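Local coordinates for activator of Hsp90 ATPase homologue 1/2-like C-terminal domain-containing protein (PDB 2NN5) that is of unknown function but belongs to the AHA1 family, has a fold related to the SRPBCC (START-like) superfamily and binds magnesium in the crystal, at residues Trp52-Glu57 with Lys62-Glu67; Gly77-Ile82 with Ile110-Lys115; Met90-Tyr95 with Lys99-Thr104; Val103-Gly108 with Ala143-Val148. All coordinates share one frame; numbering follows the deposited sequence. Where two conformers were deposited one is given.

Interaction 1 of 4, residues Trp52-Glu57 with Lys62-Glu67; sequences WRYLTE and KQWFPE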
# COMPACT_ATOMS: atom_id res chain seq x y z
N TRP A 52 -11.28 -6.34 2.69
CA TRP A 52 -11.66 -5.11 3.40
C TRP A 52 -11.34 -5.21 4.91
O TRP A 52 -10.98 -4.19 5.53
CB TRP A 52 -13.15 -4.86 3.22
CG TRP A 52 -13.65 -3.66 3.90
CD1 TRP A 52 -14.46 -3.62 5.01
CD2 TRP A 52 -13.45 -2.30 3.49
NE1 TRP A 52 -14.76 -2.32 5.32
CE2 TRP A 52 -14.16 -1.48 4.40
CE3 TRP A 52 -12.72 -1.68 2.46
CZ2 TRP A 52 -14.15 -0.05 4.32
CZ3 TRP A 52 -12.73 -0.27 2.36
CH2 TRP A 52 -13.45 0.50 3.26
N ARG A 53 -11.43 -6.40 5.48
CA ARG A 53 -11.16 -6.53 6.92
C ARG A 53 -9.70 -6.22 7.20
O ARG A 53 -9.41 -5.76 8.29
CB ARG A 53 -11.51 -7.93 7.44
CG ARG A 53 -13.02 -8.26 7.17
CD ARG A 53 -13.46 -9.61 7.77
NE ARG A 53 -13.19 -9.59 9.19
CZ ARG A 53 -13.17 -10.68 9.98
NH1 ARG A 53 -12.87 -10.54 11.26
NH2 ARG A 53 -13.45 -11.88 9.45
N TYR A 54 -8.79 -6.48 6.23
CA TYR A 54 -7.39 -6.20 6.46
C TYR A 54 -7.07 -4.71 6.41
O TYR A 54 -5.95 -4.32 6.78
CB TYR A 54 -6.53 -6.97 5.44
CG TYR A 54 -6.52 -8.45 5.77
CD1 TYR A 54 -7.57 -9.27 5.34
CD2 TYR A 54 -5.46 -9.02 6.48
CE1 TYR A 54 -7.61 -10.62 5.68
CE2 TYR A 54 -5.46 -10.38 6.78
CZ TYR A 54 -6.54 -11.17 6.37
OH TYR A 54 -6.57 -12.52 6.70
N LEU A 55 -8.04 -3.89 5.97
CA LEU A 55 -7.84 -2.45 5.99
C LEU A 55 -8.55 -1.79 7.18
O LEU A 55 -8.41 -0.59 7.37
CB LEU A 55 -8.43 -1.79 4.72
CG LEU A 55 -7.80 -2.27 3.42
CD1 LEU A 55 -8.55 -1.77 2.19
CD2 LEU A 55 -6.39 -1.81 3.36
N THR A 56 -9.41 -2.55 7.89
CA THR A 56 -10.36 -1.95 8.82
C THR A 56 -10.37 -2.60 10.20
O THR A 56 -11.17 -2.19 11.04
CB THR A 56 -11.80 -1.97 8.27
OG1 THR A 56 -12.12 -3.31 7.87
CG2 THR A 56 -11.87 -1.04 7.07
N GLU A 57 -9.47 -3.55 10.45
CA GLU A 57 -9.37 -4.23 11.77
C GLU A 57 -7.94 -4.28 12.22
O GLU A 57 -7.06 -4.72 11.46
CB GLU A 57 -9.98 -5.64 11.71
CG GLU A 57 -11.44 -5.65 11.20
CD GLU A 57 -12.09 -7.00 11.09
OE1 GLU A 57 -11.58 -8.01 11.64
OE2 GLU A 57 -13.12 -7.04 10.40
N LYS A 62 -2.27 -5.10 11.30
CA LYS A 62 -0.91 -5.30 11.80
C LYS A 62 -0.20 -6.51 11.19
O LYS A 62 1.00 -6.63 11.31
CB LYS A 62 -0.88 -5.37 13.32
CG LYS A 62 -1.17 -4.00 13.95
CD LYS A 62 -0.91 -4.12 15.47
CE LYS A 62 -1.04 -2.78 16.17
NZ LYS A 62 -0.12 -1.74 15.52
N GLN A 63 -0.94 -7.45 10.58
CA GLN A 63 -0.27 -8.59 9.93
C GLN A 63 0.56 -8.17 8.73
O GLN A 63 1.48 -8.91 8.31
CB GLN A 63 -1.28 -9.66 9.47
CG GLN A 63 -2.01 -10.32 10.65
CD GLN A 63 -3.09 -11.29 10.19
OE1 GLN A 63 -4.23 -11.21 10.59
NE2 GLN A 63 -2.70 -12.20 9.35
N TRP A 64 0.22 -7.04 8.11
CA TRP A 64 0.94 -6.62 6.92
C TRP A 64 1.59 -5.26 7.09
O TRP A 64 2.55 -4.96 6.36
CB TRP A 64 0.04 -6.70 5.68
CG TRP A 64 -1.13 -5.77 5.69
CD1 TRP A 64 -2.35 -5.98 6.31
CD2 TRP A 64 -1.24 -4.52 4.99
NE1 TRP A 64 -3.19 -4.87 6.08
CE2 TRP A 64 -2.53 -3.98 5.27
CE3 TRP A 64 -0.38 -3.80 4.16
CZ2 TRP A 64 -2.94 -2.75 4.78
CZ3 TRP A 64 -0.82 -2.57 3.65
CH2 TRP A 64 -2.06 -2.05 3.99
N PHE A 65 1.10 -4.43 8.03
CA PHE A 65 1.73 -3.12 8.25
C PHE A 65 1.69 -2.89 9.77
O PHE A 65 0.79 -2.23 10.29
CB PHE A 65 1.01 -2.02 7.43
CG PHE A 65 1.83 -0.78 7.23
CD1 PHE A 65 2.85 -0.39 8.15
CD2 PHE A 65 1.63 -0.01 6.11
CE1 PHE A 65 3.58 0.79 7.95
CE2 PHE A 65 2.36 1.17 5.90
CZ PHE A 65 3.34 1.57 6.81
N PRO A 66 2.70 -3.43 10.49
CA PRO A 66 2.67 -3.52 11.94
C PRO A 66 2.53 -2.21 12.70
O PRO A 66 2.04 -2.20 13.85
CB PRO A 66 4.03 -4.21 12.28
CG PRO A 66 4.41 -4.89 11.12
CD PRO A 66 3.87 -4.14 9.92
N GLU A 67 2.95 -1.12 12.07
CA GLU A 67 2.92 0.21 12.72
C GLU A 67 1.54 0.83 12.69
O GLU A 67 1.28 1.84 13.37
CB GLU A 67 3.88 1.14 12.00
CG GLU A 67 5.36 0.76 12.24
CD GLU A 67 5.88 -0.35 11.36
OE1 GLU A 67 5.20 -0.78 10.40
OE2 GLU A 67 7.03 -0.76 11.65
O HOH W 1 -4.28 -13.70 7.58
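Y54 and L55, at the end of helix 48-56, carry this contact with W64. Earlier in the segment, the carbonyl of W52 takes two donors from opposite faces of its plane, L55 N and the hydroxyl of T56 (OG1 to W52 O, 2.7 Å). R53 grips E57 side-on, NE to one carboxylate oxygen and NH1 to the other, a salt bridge from helix 48-56 to E57, at the N-cap position of helix 58-64.

Y54 then makes the main bond: W64 NE1 donates to Y54 O at 2.9 Å with an N-H...O angle of 167°. The oxygen lies in the indole plane, at the ring edge, while the donor is tilted 35° from the carbonyl plane. Helices 48-56 and 58-64 lie in the chain between strands 35-44 and 68-72, consistent with the short helix pair of SRPBCC proteins, and here L152 and V156 of the long helix 138-157 touch Y54. Its hydroxyl reaches a water (OH to O, 2.7 Å) that also accepts from Q63 NE2; one water thus bridges Y54 and Q63.

L55 starts out pointing away, yet its CD2 comes back to W64 CZ2 at 3.8 Å, on the benzo side of the same indole.

Interaction 2 of 4, residues Gly77-Ile82 with Ile110-Lys115; sequences GFWRFI and IYFDLK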
# COMPACT_ATOMS: atom_id res chain seq x y z
N GLY A 77 -13.44 8.52 9.71
CA GLY A 77 -12.54 7.57 10.36
C GLY A 77 -11.10 8.00 10.14
O GLY A 77 -10.80 9.03 9.47
N PHE A 78 -10.22 7.16 10.65
CA PHE A 78 -8.79 7.43 10.58
C PHE A 78 -8.01 6.18 10.98
O PHE A 78 -8.50 5.35 11.75
CB PHE A 78 -8.37 8.63 11.46
CG PHE A 78 -8.61 8.46 12.94
CD1 PHE A 78 -7.56 8.21 13.80
CD2 PHE A 78 -9.86 8.71 13.46
CE1 PHE A 78 -7.76 8.17 15.16
CE2 PHE A 78 -10.09 8.64 14.83
CZ PHE A 78 -9.02 8.33 15.67
N TRP A 79 -6.79 6.09 10.46
CA TRP A 79 -5.77 5.16 10.96
C TRP A 79 -4.85 5.92 11.91
O TRP A 79 -4.82 7.17 11.90
CB TRP A 79 -4.93 4.64 9.83
CG TRP A 79 -5.63 3.54 9.01
CD1 TRP A 79 -6.80 2.84 9.29
CD2 TRP A 79 -5.11 2.99 7.78
NE1 TRP A 79 -7.04 1.89 8.25
CE2 TRP A 79 -6.02 1.98 7.33
CE3 TRP A 79 -3.96 3.27 6.98
CZ2 TRP A 79 -5.78 1.23 6.17
CZ3 TRP A 79 -3.73 2.51 5.79
CH2 TRP A 79 -4.65 1.52 5.43
N ARG A 80 -4.08 5.18 12.69
CA ARG A 80 -2.99 5.81 13.45
C ARG A 80 -1.70 5.12 13.06
O ARG A 80 -1.71 3.88 12.84
CB ARG A 80 -3.17 5.62 14.93
CG ARG A 80 -4.42 6.20 15.53
CD ARG A 80 -4.24 6.27 17.03
NE ARG A 80 -5.45 6.71 17.72
CZ ARG A 80 -6.41 5.88 18.12
NH1 ARG A 80 -7.45 6.38 18.77
NH2 ARG A 80 -6.31 4.56 17.90
N PHE A 81 -0.62 5.88 13.01
CA PHE A 81 0.72 5.32 12.76
C PHE A 81 1.49 5.44 14.06
O PHE A 81 1.59 6.54 14.61
CB PHE A 81 1.41 6.07 11.63
CG PHE A 81 2.79 5.61 11.35
CD1 PHE A 81 3.03 4.67 10.36
CD2 PHE A 81 3.86 6.17 12.04
CE1 PHE A 81 4.30 4.24 10.08
CE2 PHE A 81 5.14 5.76 11.76
CZ PHE A 81 5.36 4.77 10.78
N ILE A 82 2.01 4.32 14.57
CA ILE A 82 2.64 4.32 15.88
C ILE A 82 4.04 3.73 15.79
O ILE A 82 4.23 2.57 15.32
CB ILE A 82 1.82 3.45 16.87
CG1 ILE A 82 0.35 3.87 16.89
CG2 ILE A 82 2.53 3.38 18.23
CD1 ILE A 82 0.10 5.22 17.39
N ILE A 110 -2.98 8.03 0.10
CA ILE A 110 -3.02 6.65 -0.44
C ILE A 110 -4.47 6.27 -0.65
O ILE A 110 -5.39 6.75 0.08
CB ILE A 110 -2.35 5.66 0.51
CG1 ILE A 110 -3.04 5.66 1.89
CG2 ILE A 110 -0.81 5.95 0.60
CD1 ILE A 110 -2.31 4.70 2.88
N TYR A 111 -4.71 5.40 -1.63
CA TYR A 111 -6.10 5.05 -2.02
C TYR A 111 -6.14 3.58 -2.37
O TYR A 111 -5.32 3.11 -3.18
CB TYR A 111 -6.56 5.95 -3.17
CG TYR A 111 -8.02 5.86 -3.46
CD1 TYR A 111 -8.90 6.64 -2.72
CD2 TYR A 111 -8.51 5.05 -4.48
CE1 TYR A 111 -10.30 6.58 -2.99
CE2 TYR A 111 -9.86 5.01 -4.77
CZ TYR A 111 -10.75 5.75 -4.01
OH TYR A 111 -12.09 5.68 -4.39
N PHE A 112 -7.09 2.86 -1.74
CA PHE A 112 -7.31 1.42 -1.98
C PHE A 112 -8.66 1.28 -2.67
O PHE A 112 -9.67 1.73 -2.16
CB PHE A 112 -7.33 0.66 -0.65
CG PHE A 112 -6.08 0.83 0.17
CD1 PHE A 112 -5.02 -0.10 0.10
CD2 PHE A 112 -5.95 1.93 1.06
CE1 PHE A 112 -3.86 0.07 0.90
CE2 PHE A 112 -4.75 2.11 1.82
CZ PHE A 112 -3.72 1.17 1.72
N ASP A 113 -8.66 0.61 -3.81
CA ASP A 113 -9.88 0.35 -4.58
C ASP A 113 -10.02 -1.16 -4.77
O ASP A 113 -9.15 -1.81 -5.37
CB ASP A 113 -9.69 1.03 -5.94
CG ASP A 113 -10.94 1.14 -6.72
OD1 ASP A 113 -12.00 0.67 -6.26
OD2 ASP A 113 -10.86 1.80 -7.81
N LEU A 114 -11.07 -1.72 -4.19
CA LEU A 114 -11.24 -3.16 -4.21
C LEU A 114 -12.14 -3.52 -5.40
O LEU A 114 -13.31 -3.27 -5.36
CB LEU A 114 -11.87 -3.62 -2.87
CG LEU A 114 -10.95 -3.59 -1.63
CD1 LEU A 114 -10.59 -2.17 -1.13
CD2 LEU A 114 -11.57 -4.38 -0.46
N LYS A 115 -11.54 -4.06 -6.44
CA LYS A 115 -12.28 -4.40 -7.66
C LYS A 115 -12.52 -5.92 -7.70
O LYS A 115 -11.60 -6.70 -7.75
CB LYS A 115 -11.49 -3.91 -8.89
CG LYS A 115 -11.37 -2.37 -9.00
CD LYS A 115 -10.63 -1.98 -10.30
CE LYS A 115 -10.35 -0.47 -10.38
NZ LYS A 115 -9.53 -0.03 -11.56
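W79 crosses from strand 78-83 to touch I110 and F112 on strand 108-116, although the nearest CA atoms, those of W79 and I110, are 11.8 Å apart. The two strands are not neighbours in the sheet, so the side chains alone span the gap.

From CB, directed toward 110-115, CG stands beside the backbone N and opposite the carbonyl carbon (chi1 -78°), which sends the indole inward. The pyrrole part meets neither I110 nor F112; its NE1 is hydrogen-bonded to L55 O of helix 48-56, which would restrict the rotation of the ring. The benzo end does the touching. CZ3 lies 3.9 Å from I110 CD1, the end of an isoleucine whose CG1 sits between its own backbone N and carbonyl carbon (chi1 59°) and whose chain is extended beyond it. At the tip, CH2 lies 3.7 Å from F112 CE2 and 3.8 Å from F112 CZ. The indole and phenyl groups arrive from opposite directions, with the six-membered ring centroids 5.8 Å apart and planes at 58°, an oblique meeting.

No hydrogen bond joins the segments, and all three residues are buried. F92 meets W79 edge-to-face, and F126 meets F112 likewise. This aromatic filling is a feature of the present protein; the strongly curved antiparallel sheet whose concave side it occupies is consistent with the helix-grip fold of SRPBCC proteins.

Interaction 3 of 4, residues Met90-Tyr95 with Lys99-Thr104; sequences MPFTDY and KYLGVT
F92 and L101 meet in a close CH-pi contact within this hairpin. L101 CD1 stands over the centre of the F92 ring, 3.5 Å from the centroid and 4° off the normal. The same methyl, on a side chain with CG anti to the backbone N, touches Y95 CD1 at 3.6 Å. The V103 side chain lies beside F92, pointing the same way, with CG2 near CD1.

The backbones are antiparallel, with F92-V103 and Y95-L101 as non-hydrogen-bonded pairs. Between them lies a classic beta bulge, where T93 and D94 both face G102. G102 O takes the T93 amide (N to O, 2.7 Å) and, weakly, that of D94, while G102 N returns a bond to D94 O at 2.9 Å. Beyond the bulge, T104 N donates to P91 O with an N-H...O angle of 167°.

The opposite face is looser and more polar. D94 CG lies 3.6 Å from Y100 CE2, carboxylate and ring planes 59° apart. A water donates to D94 OD1 (2.6 Å) and is hydrogen-bonded to Y100 OH. P91 and T93 are exposed, P91 at the T104 end of the hairpin.

The chemistry is thus two-sided: apolar contacts dominate the inner face and water joins acid and phenol on the outer one. At the bulge G102 O accepts from T93 N and, weakly, from D94 N, whereas T104 O is buried by the contact with no partner in the model.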
# COMPACT_ATOMS: atom_id res chain seq x y z
N MSE A 90 -4.07 9.58 10.84
CA MSE A 90 -4.16 9.65 9.38
C MSE A 90 -5.64 9.65 8.98
O MSE A 90 -6.25 8.58 8.87
CB MSE A 90 -3.44 8.44 8.78
CG MSE A 90 -2.00 8.31 9.27
SE MSE A 90 -1.19 6.60 8.82
CE MSE A 90 0.66 7.24 8.88
N PRO A 91 -6.23 10.84 8.85
CA PRO A 91 -7.65 10.86 8.56
C PRO A 91 -8.02 10.21 7.21
O PRO A 91 -7.29 10.33 6.21
CB PRO A 91 -8.00 12.36 8.59
CG PRO A 91 -6.90 12.96 9.46
CD PRO A 91 -5.69 12.18 9.12
N PHE A 92 -9.15 9.51 7.19
CA PHE A 92 -9.70 9.01 5.93
C PHE A 92 -10.19 10.19 5.11
O PHE A 92 -10.87 11.08 5.62
CB PHE A 92 -10.88 8.09 6.14
CG PHE A 92 -10.54 6.80 6.87
CD1 PHE A 92 -9.22 6.38 7.07
CD2 PHE A 92 -11.57 5.98 7.36
CE1 PHE A 92 -8.94 5.13 7.66
CE2 PHE A 92 -11.29 4.79 7.98
CZ PHE A 92 -9.97 4.35 8.17
N THR A 93 -9.88 10.19 3.82
CA THR A 93 -10.38 11.22 2.94
C THR A 93 -11.54 10.68 2.11
O THR A 93 -12.29 11.46 1.50
CB THR A 93 -9.24 11.72 1.99
OG1 THR A 93 -8.71 10.59 1.26
CG2 THR A 93 -8.10 12.39 2.81
N ASP A 94 -11.74 9.36 2.10
CA ASP A 94 -12.91 8.77 1.46
C ASP A 94 -13.11 7.35 2.04
O ASP A 94 -12.14 6.69 2.44
CB ASP A 94 -12.72 8.68 -0.04
CG ASP A 94 -13.98 9.06 -0.79
OD1 ASP A 94 -15.07 9.24 -0.15
OD2 ASP A 94 -13.88 9.25 -2.00
N TYR A 95 -14.36 6.90 2.08
CA TYR A 95 -14.69 5.66 2.75
C TYR A 95 -15.97 5.09 2.17
O TYR A 95 -17.00 5.75 2.22
CB TYR A 95 -14.90 5.93 4.26
CG TYR A 95 -15.13 4.67 5.06
CD1 TYR A 95 -14.08 4.00 5.70
CD2 TYR A 95 -16.43 4.18 5.25
CE1 TYR A 95 -14.31 2.83 6.48
CE2 TYR A 95 -16.65 3.03 6.01
CZ TYR A 95 -15.60 2.39 6.63
OH TYR A 95 -15.80 1.26 7.38
N LYS A 99 -15.45 -1.32 -0.58
CA LYS A 99 -15.29 -0.80 -1.92
C LYS A 99 -14.00 0.04 -2.04
O LYS A 99 -13.16 -0.23 -2.89
CB LYS A 99 -16.51 0.08 -2.29
CG LYS A 99 -17.89 -0.65 -2.44
CD LYS A 99 -19.01 0.34 -2.84
CE LYS A 99 -19.94 0.88 -1.69
NZ LYS A 99 -20.22 0.12 -0.37
N TYR A 100 -13.89 1.09 -1.22
CA TYR A 100 -12.69 1.95 -1.33
C TYR A 100 -12.39 2.70 -0.06
O TYR A 100 -13.27 2.87 0.79
CB TYR A 100 -12.72 2.92 -2.50
CG TYR A 100 -13.93 3.81 -2.54
CD1 TYR A 100 -15.00 3.55 -3.42
CD2 TYR A 100 -14.01 4.93 -1.73
CE1 TYR A 100 -16.14 4.42 -3.47
CE2 TYR A 100 -15.13 5.80 -1.77
CZ TYR A 100 -16.18 5.54 -2.63
OH TYR A 100 -17.27 6.41 -2.61
N LEU A 101 -11.12 3.11 0.05
CA LEU A 101 -10.62 3.79 1.24
C LEU A 101 -9.51 4.72 0.81
O LEU A 101 -8.55 4.28 0.20
CB LEU A 101 -10.03 2.76 2.23
CG LEU A 101 -9.52 3.33 3.54
CD1 LEU A 101 -10.67 3.95 4.41
CD2 LEU A 101 -8.80 2.25 4.35
N GLY A 102 -9.66 6.01 1.13
CA GLY A 102 -8.59 6.96 0.91
C GLY A 102 -8.11 7.46 2.26
O GLY A 102 -8.90 7.73 3.14
N VAL A 103 -6.80 7.57 2.41
CA VAL A 103 -6.16 7.91 3.71
C VAL A 103 -5.05 8.92 3.52
O VAL A 103 -4.31 8.84 2.55
CB VAL A 103 -5.56 6.62 4.40
CG1 VAL A 103 -5.24 6.92 5.85
CG2 VAL A 103 -6.51 5.44 4.34
N THR A 104 -5.00 9.88 4.43
CA THR A 104 -3.88 10.81 4.35
C THR A 104 -2.59 10.07 4.69
O THR A 104 -2.51 9.16 5.49
CB THR A 104 -4.14 12.18 5.05
OG1 THR A 104 -3.12 12.57 5.96
CG2 THR A 104 -5.55 12.33 5.54
O HOH W 2 -17.41 8.59 -1.09

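Interaction 4 of 4, residues Val103-Gly108 with Ala143-Val148; sequences VTWDTG and AGWSIV
W105 and W145 approach from opposite directions, one from the end of strand 100-105 and the other from helix 138-157, and they meet edge-to-face. The edge of W145 is turned to the face of W105: the five-membered ring centroids are 4.8 Å apart and the planes stand at 66°. W145 CZ2 lies over the centre of the W105 indole, 3.5 Å above its plane, and comes within 3.6 Å of W105 CE2. Relative to W145, W105 CD1 lies near the plane of its ring, at the edge.

The two NE1 atoms, of W105 and W145, are 3.3 Å apart, but both are donors and no hydrogen bond joins them. W105 NE1 instead bonds to D141 OD1, one turn earlier on the same helix, so a polar bond accompanies the ring contact and helps fix the indole's orientation.

Torsions set the reach on each side. W105 carries CG opposite its backbone N (chi1 -174°), extending the indole from the strand toward the helix; W145 places CG beside its N and opposite the carbonyl carbon. Just after W105 the chain reverses in a type II' turn from W105 to G108, closed by W105 N to G108 O at 2.9 Å and G108 N to W105 O at 2.8 Å. This turn joins strands 100-105 and 108-116 as a hairpin.

F126 and F65 also meet the W145 ring, the latter edge-to-face. A long helix against a curved antiparallel sheet is the helix-grip layout; here the tryptophan pair joins the two.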
# COMPACT_ATOMS: atom_id res chain seq x y z
N VAL A 103 -6.80 7.57 2.41
CA VAL A 103 -6.16 7.91 3.71
C VAL A 103 -5.05 8.92 3.52
O VAL A 103 -4.31 8.84 2.55
CB VAL A 103 -5.56 6.62 4.40
CG1 VAL A 103 -5.24 6.92 5.85
CG2 VAL A 103 -6.51 5.44 4.34
N THR A 104 -5.00 9.88 4.43
CA THR A 104 -3.88 10.81 4.35
C THR A 104 -2.59 10.07 4.69
O THR A 104 -2.51 9.16 5.49
CB THR A 104 -4.14 12.18 5.05
OG1 THR A 104 -3.12 12.57 5.96
CG2 THR A 104 -5.55 12.33 5.54
N TRP A 105 -1.55 10.43 3.94
CA TRP A 105 -0.28 9.76 4.11
C TRP A 105 0.86 10.76 3.90
O TRP A 105 1.05 11.24 2.79
CB TRP A 105 -0.14 8.61 3.13
CG TRP A 105 1.10 7.83 3.37
CD1 TRP A 105 2.24 7.84 2.61
CD2 TRP A 105 1.30 6.90 4.41
NE1 TRP A 105 3.17 6.99 3.16
CE2 TRP A 105 2.61 6.38 4.27
CE3 TRP A 105 0.48 6.41 5.44
CZ2 TRP A 105 3.13 5.40 5.14
CZ3 TRP A 105 0.99 5.44 6.30
CH2 TRP A 105 2.32 4.96 6.16
N ASP A 106 1.58 11.09 4.98
CA ASP A 106 2.67 12.09 4.87
C ASP A 106 1.91 13.36 4.36
O ASP A 106 0.82 13.73 4.87
CB ASP A 106 3.77 11.55 3.89
CG ASP A 106 5.16 12.21 4.06
OD1 ASP A 106 5.28 13.43 3.78
OD2 ASP A 106 6.16 11.47 4.36
N THR A 107 2.45 14.04 3.35
CA THR A 107 1.77 15.24 2.82
C THR A 107 0.86 14.90 1.63
O THR A 107 0.32 15.79 0.98
CB THR A 107 2.81 16.27 2.35
OG1 THR A 107 3.57 15.69 1.29
CG2 THR A 107 3.74 16.77 3.53
N GLY A 108 0.70 13.61 1.32
CA GLY A 108 -0.17 13.17 0.21
C GLY A 108 -1.27 12.23 0.67
O GLY A 108 -1.80 12.37 1.77
N ALA A 143 8.74 2.17 -2.52
CA ALA A 143 9.33 0.85 -2.26
C ALA A 143 8.66 0.25 -1.04
O ALA A 143 8.30 -0.93 -1.04
CB ALA A 143 10.83 1.01 -2.03
N GLY A 144 8.48 1.05 0.01
CA GLY A 144 7.85 0.53 1.23
C GLY A 144 6.43 0.02 0.97
O GLY A 144 6.04 -1.04 1.45
N TRP A 145 5.64 0.79 0.21
CA TRP A 145 4.30 0.33 -0.12
C TRP A 145 4.31 -0.94 -0.96
O TRP A 145 3.49 -1.84 -0.73
CB TRP A 145 3.52 1.43 -0.87
CG TRP A 145 2.99 2.44 0.12
CD1 TRP A 145 3.37 3.75 0.29
CD2 TRP A 145 2.02 2.15 1.15
NE1 TRP A 145 2.67 4.30 1.36
CE2 TRP A 145 1.83 3.35 1.90
CE3 TRP A 145 1.21 1.04 1.45
CZ2 TRP A 145 0.92 3.43 2.96
CZ3 TRP A 145 0.33 1.11 2.54
CH2 TRP A 145 0.18 2.29 3.25
N SER A 146 5.22 -1.04 -1.93
CA SER A 146 5.26 -2.25 -2.75
C SER A 146 5.51 -3.48 -1.88
O SER A 146 4.87 -4.54 -2.08
CB SER A 146 6.33 -2.08 -3.83
OG SER A 146 5.91 -1.05 -4.72
N ILE A 147 6.39 -3.32 -0.87
CA ILE A 147 6.76 -4.42 0.02
C ILE A 147 5.57 -4.79 0.92
O ILE A 147 5.24 -5.99 1.08
CB ILE A 147 8.05 -4.09 0.84
CG1 ILE A 147 9.23 -3.93 -0.13
CG2 ILE A 147 8.28 -5.13 1.94
CD1 ILE A 147 10.47 -3.20 0.42
N VAL A 148 4.94 -3.78 1.55
CA VAL A 148 3.86 -4.18 2.46
C VAL A 148 2.64 -4.67 1.70
O VAL A 148 1.90 -5.51 2.24
CB VAL A 148 3.48 -3.07 3.53
CG1 VAL A 148 4.66 -2.73 4.40
CG2 VAL A 148 2.92 -1.86 2.84

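How the interactions relate
Along the chain interaction 1 comes first, in the helices 48-56 and 58-64; interaction 3, the hairpin of strands 86-96 and 100-105, is nested inside the loop closed by interaction 2, and interaction 4 crosses interaction 2 to reach helix 138-157. Interactions 2, 3 and 4 share one antiparallel sheet, and 3 and 4 share V103 and T104. Centres of 2 and 3 are about 5 Å apart, those of 1 and 2 about 9 Å, those of 1 and 4 about 14 Å. F65 touches both W105 and W145, joining 1 to 4. These links between short helices, sheet and long helix are consistent with a shared interior rich in aromatic side chains.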